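Local coordinates for protein oligoribonuclease (Colwellia psychrerythraea, PDB 6A4D) that hydrolyses short RNA oligonucleotides, probably as a 3'-to-5' exonuclease with an RNase H-like core that acts as a dimer, at residues W99-Q102 with G103-P106; I34-D37 with S38-I42. The protein carries 1 engineered substitution. All blocks are in the same frame, centred on the assembly; numbering follows the deposited sequence.

Contact 1: W99-Q102 with G103-P106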
loop_
_atom_site.group_PDB
_atom_site.type_symbol
_atom_site.label_atom_id
_atom_site.label_comp_id
_atom_site.label_asym_id
_atom_site.label_seq_id
_atom_site.Cartn_x
_atom_site.Cartn_y
_atom_site.Cartn_z
ATOM N N TRP A 99 0.822 13.268 -19.006
ATOM C CA TRP A 99 -0.122 13.917 -18.096
ATOM C C TRP A 99 0.432 14.367 -16.780
ATOM O O TRP A 99 -0.169 15.298 -16.170
ATOM C CB TRP A 99 -1.341 13.052 -17.901
ATOM C CG TRP A 99 -2.110 12.989 -19.103
ATOM C CD1 TRP A 99 -1.987 12.078 -20.126
ATOM C CD2 TRP A 99 -3.098 13.919 -19.506
ATOM N NE1 TRP A 99 -2.886 12.363 -21.121
ATOM C CE2 TRP A 99 -3.574 13.499 -20.776
ATOM C CE3 TRP A 99 -3.632 15.073 -18.928
ATOM C CZ2 TRP A 99 -4.563 14.189 -21.470
ATOM C CZ3 TRP A 99 -4.637 15.771 -19.627
ATOM C CH2 TRP A 99 -5.082 15.323 -20.885
ATOM N N VAL A 100 1.528 13.747 -16.297
ATOM C CA VAL A 100 2.071 14.172 -15.003
ATOM C C VAL A 100 3.565 14.016 -14.874
ATOM O O VAL A 100 4.149 13.063 -15.390
ATOM C CB VAL A 100 1.247 13.513 -13.833
ATOM C CG1 VAL A 100 1.166 12.019 -13.978
ATOM C CG2 VAL A 100 1.752 13.920 -12.452
ATOM N N PRO A 101 4.217 14.983 -14.230
ATOM C CA PRO A 101 5.674 14.871 -14.057
ATOM C C PRO A 101 6.094 13.659 -13.221
ATOM O O PRO A 101 5.328 13.234 -12.364
ATOM C CB PRO A 101 6.073 16.145 -13.285
ATOM C CG PRO A 101 4.940 17.077 -13.417
ATOM C CD PRO A 101 3.702 16.321 -13.848
ATOM N N GLN A 102 7.316 13.172 -13.471
ATOM C CA GLN A 102 7.892 12.039 -12.855
ATOM C C GLN A 102 7.980 12.275 -11.341
ATOM O O GLN A 102 8.199 13.391 -10.885
ATOM C CB GLN A 102 9.277 11.810 -13.517
ATOM C CG GLN A 102 10.094 10.568 -13.141
ATOM C CD GLN A 102 10.571 10.673 -11.723
ATOM O OE1 GLN A 102 11.120 11.702 -11.324
ATOM N NE2 GLN A 102 10.342 9.639 -10.932
ATOM N N GLY A 103 7.778 11.227 -10.550
ATOM C CA GLY A 103 7.966 11.318 -9.114
ATOM C C GLY A 103 6.908 12.055 -8.320
ATOM O O GLY A 103 7.104 12.246 -7.140
ATOM N N LYS A 104 5.823 12.485 -8.952
ATOM C CA LYS A 104 4.802 13.317 -8.302
ATOM C C LYS A 104 3.561 12.574 -7.815
ATOM O O LYS A 104 3.171 12.717 -6.696
ATOM C CB LYS A 104 4.292 14.366 -9.275
ATOM C CG LYS A 104 5.387 15.201 -9.899
ATOM C CD LYS A 104 6.276 15.902 -8.895
ATOM C CE LYS A 104 5.553 17.014 -8.190
ATOM N NZ LYS A 104 6.569 17.883 -7.532
ATOM N N SER A 105 2.962 11.776 -8.685
ATOM C CA SER A 105 1.741 11.099 -8.357
ATOM C C SER A 105 2.024 9.806 -7.572
ATOM O O SER A 105 2.814 8.976 -8.031
ATOM C CB SER A 105 0.985 10.763 -9.627
ATOM O OG SER A 105 -0.290 10.232 -9.310
ATOM N N PRO A 106 1.388 9.643 -6.407
ATOM C CA PRO A 106 1.290 8.277 -5.920
ATOM C C PRO A 106 0.477 7.414 -6.901
ATOM O O PRO A 106 -0.123 7.918 -7.799
ATOM C CB PRO A 106 0.552 8.406 -4.595
ATOM C CG PRO A 106 -0.343 9.618 -4.792
ATOM C CD PRO A 106 0.464 10.554 -5.693
HETATM O O HOH W 1 4.142 10.832 -11.381
#

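Contact 2: I34-D37 with S38-I42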
loop_
_atom_site.group_PDB
_atom_site.type_symbol
_atom_site.label_atom_id
_atom_site.label_comp_id
_atom_site.label_asym_id
_atom_site.label_seq_id
_atom_site.Cartn_x
_atom_site.Cartn_y
_atom_site.Cartn_z
ATOM N N ILE A 34 -6.367 5.721 -15.518
ATOM C CA ILE A 34 -7.098 6.992 -15.634
ATOM C C ILE A 34 -6.298 8.062 -14.914
ATOM O O ILE A 34 -5.738 7.842 -13.854
ATOM C CB ILE A 34 -8.520 6.843 -15.081
ATOM C CG1 ILE A 34 -9.301 5.965 -16.045
ATOM C CG2 ILE A 34 -9.184 8.206 -14.868
ATOM C CD1 ILE A 34 -10.770 5.803 -15.771
ATOM N N ILE A 35 -6.229 9.224 -15.525
ATOM C CA ILE A 35 -5.639 10.398 -14.929
ATOM C C ILE A 35 -6.761 11.320 -14.470
ATOM O O ILE A 35 -7.680 11.566 -15.236
ATOM C CB ILE A 35 -4.825 11.150 -15.979
ATOM C CG1 ILE A 35 -3.798 10.199 -16.633
ATOM C CG2 ILE A 35 -4.147 12.362 -15.360
ATOM C CD1 ILE A 35 -2.564 9.956 -15.785
ATOM N N THR A 36 -6.685 11.815 -13.238
ATOM C CA THR A 36 -7.640 12.825 -12.705
ATOM C C THR A 36 -6.836 13.984 -12.252
ATOM O O THR A 36 -5.640 13.855 -12.067
ATOM C CB THR A 36 -8.414 12.391 -11.464
ATOM O OG1 THR A 36 -7.511 12.214 -10.385
ATOM C CG2 THR A 36 -9.161 11.148 -11.656
ATOM N N ASP A 37 -7.471 15.136 -12.054
ATOM C CA ASP A 37 -6.770 16.230 -11.369
ATOM C C ASP A 37 -6.831 15.963 -9.862
ATOM O O ASP A 37 -7.458 14.979 -9.382
ATOM C CB ASP A 37 -7.381 17.617 -11.708
ATOM C CG ASP A 37 -8.861 17.753 -11.314
ATOM O OD1 ASP A 37 -9.359 16.952 -10.452
ATOM O OD2 ASP A 37 -9.534 18.665 -11.875
ATOM N N SER A 38 -6.247 16.861 -9.097
ATOM C CA SER A 38 -6.231 16.680 -7.646
ATOM C C SER A 38 -7.633 16.763 -7.026
ATOM O O SER A 38 -7.818 16.334 -5.889
ATOM C CB SER A 38 -5.293 17.677 -7.000
ATOM O OG SER A 38 -5.839 18.954 -7.142
ATOM N N GLU A 39 -8.606 17.312 -7.765
ATOM C CA GLU A 39 -9.979 17.437 -7.284
ATOM C C GLU A 39 -10.861 16.334 -7.849
ATOM O O GLU A 39 -12.058 16.402 -7.752
ATOM C CB GLU A 39 -10.529 18.874 -7.576
ATOM C CG GLU A 39 -9.754 20.020 -6.886
ATOM C CD GLU A 39 -10.532 21.359 -6.769
ATOM O OE1 GLU A 39 -11.548 21.561 -7.469
ATOM O OE2 GLU A 39 -10.161 22.248 -5.963
ATOM N N LEU A 40 -10.241 15.297 -8.404
ATOM C CA LEU A 40 -10.858 14.043 -8.886
ATOM C C LEU A 40 -11.656 14.122 -10.176
ATOM O O LEU A 40 -12.402 13.211 -10.511
ATOM C CB LEU A 40 -11.680 13.363 -7.793
ATOM C CG LEU A 40 -10.988 13.142 -6.458
ATOM C CD1 LEU A 40 -11.959 12.378 -5.553
ATOM C CD2 LEU A 40 -9.656 12.433 -6.612
ATOM N N ASN A 41 -11.474 15.181 -10.928
ATOM C CA ASN A 41 -12.094 15.290 -12.260
ATOM C C ASN A 41 -11.272 14.494 -13.226
ATOM O O ASN A 41 -10.066 14.712 -13.321
ATOM C CB ASN A 41 -12.086 16.748 -12.756
ATOM C CG ASN A 41 -12.890 17.642 -11.871
ATOM O OD1 ASN A 41 -14.008 17.315 -11.561
ATOM N ND2 ASN A 41 -12.287 18.723 -11.387
ATOM N N ILE A 42 -11.922 13.624 -13.971
ATOM C CA ILE A 42 -11.230 12.745 -14.899
ATOM C C ILE A 42 -10.659 13.560 -16.053
ATOM O O ILE A 42 -11.417 14.177 -16.723
ATOM C CB ILE A 42 -12.195 11.630 -15.366
ATOM C CG1 ILE A 42 -12.438 10.693 -14.189
ATOM C CG2 ILE A 42 -11.605 10.822 -16.517
ATOM C CD1 ILE A 42 -13.535 9.677 -14.381
#

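Contact 1: W99-Q102 with G103-P106
P101 and K104 make the main apolar contact of this loop: P101 CB lies 3.6 Å from K104 CG as the two side chains cross at a slant. Beside them V100 CG2, anti to its own backbone nitrogen, approaches K104 CB at 4.1 Å and also borders the beta carbon of S105. The lysine stem is bent at two successive torsions, chi2 and chi3, which turn its end away from this apolar patch. NZ goes instead to D8, in a long and weak ion pair.

Polar links between the two halves are indirect. No hydrogen bond joins 99-102 to 103-106; one water bridges them, donating to P101 O at 2.9 Å and accepting from S105 N at 3.1 Å. K104 CG comes within 3.2 Å of P101 O, but methylene and water meet this oxygen from different directions. Q102 folds back over the start of G103 through its bend at chi2, but its NE2 faces another donor, G103 N, and finds its acceptor in D128 O. With Q102 extended and G103 at phi/psi 74/5°, the backbone has the shape of a type II turn from P101 to K104; a beta carbon on G103 would run into Q102 O, which explains the glycine.

S105 OG stands opposite its own backbone N (chi1 -173°), the atom that meets the water. OG donates to P106 O over 2.8 Å, in the carbonyl plane and on a lone pair, and it is hydrogen-bonded to I12 N as well, tying the loop to strand 11-18.

The chemistry implies a turn whose halves are bridged by one water and a small apolar contact, and which is fastened outward by backbone bonds to H129 and H131 and by the side-chain ends of Q102 and S105 to D128 and I12.

Contact 2: I34-D37 with S38-I42
D37 grips the turn that follows it with both carboxylate oxygens. OD1 accepts N41 N at 2.8 Å, met from above the carboxylate plane, and takes a weak bond from E39 N. OD2 offers its syn lone pair to N41 ND2 at 2.8 Å, the donor's amide plane standing 70° from the carboxylate. CG sits between the backbone nitrogen and carbonyl, which brings the carboxylate over the turn. With the carboxylate gone, as in an alanine here, N41 N would probably lose its acceptor and the N41 amide would be free to swing.

L40 N to D37 O at 3.0 Å closes a type I turn, and D37 N to N41 O at 2.9 Å completes a 3:5 hairpin: D37 O bonds L40 N, not N41 N, with L40 (phi/psi 73/16°) at the left-handed G1-bulge position. T36 OG1 reaches D37 O from the face opposite L40 N. T36 and I42 form a non-hydrogen-bonded antiparallel pair, and I34 CG2 meets I42 CG2 at 3.9 Å.

The hairpin joins strand 28-36 to 42-50, outermost of this chain's sheet on that side: W13 bonds T36 OG1, helix 163-180 packs on I34 and T36, and W147 of the second subunit bonds S38 O.

Contact 2 comes first along the chain, yet the two loops end up side by side, their centres about 13 Å apart. They touch directly where W99 CB of contact 1 packs on I35 CG2 of contact 2 at 3.8 Å, which sets W99, where helix 85-99 runs into the loop, against strand 28-36. R146 of the second subunit packs on P106 of contact 1 and on S38 of contact 2, so both loops border the dimer interface. Neither forms the ligand pocket: the side chains of Q102 and L40 lie about 9 and 11 Å from a bound nucleotide analogue. Strand 11-18, which carries pocket residues such as E17, receives bonds from both, through I12 and W13.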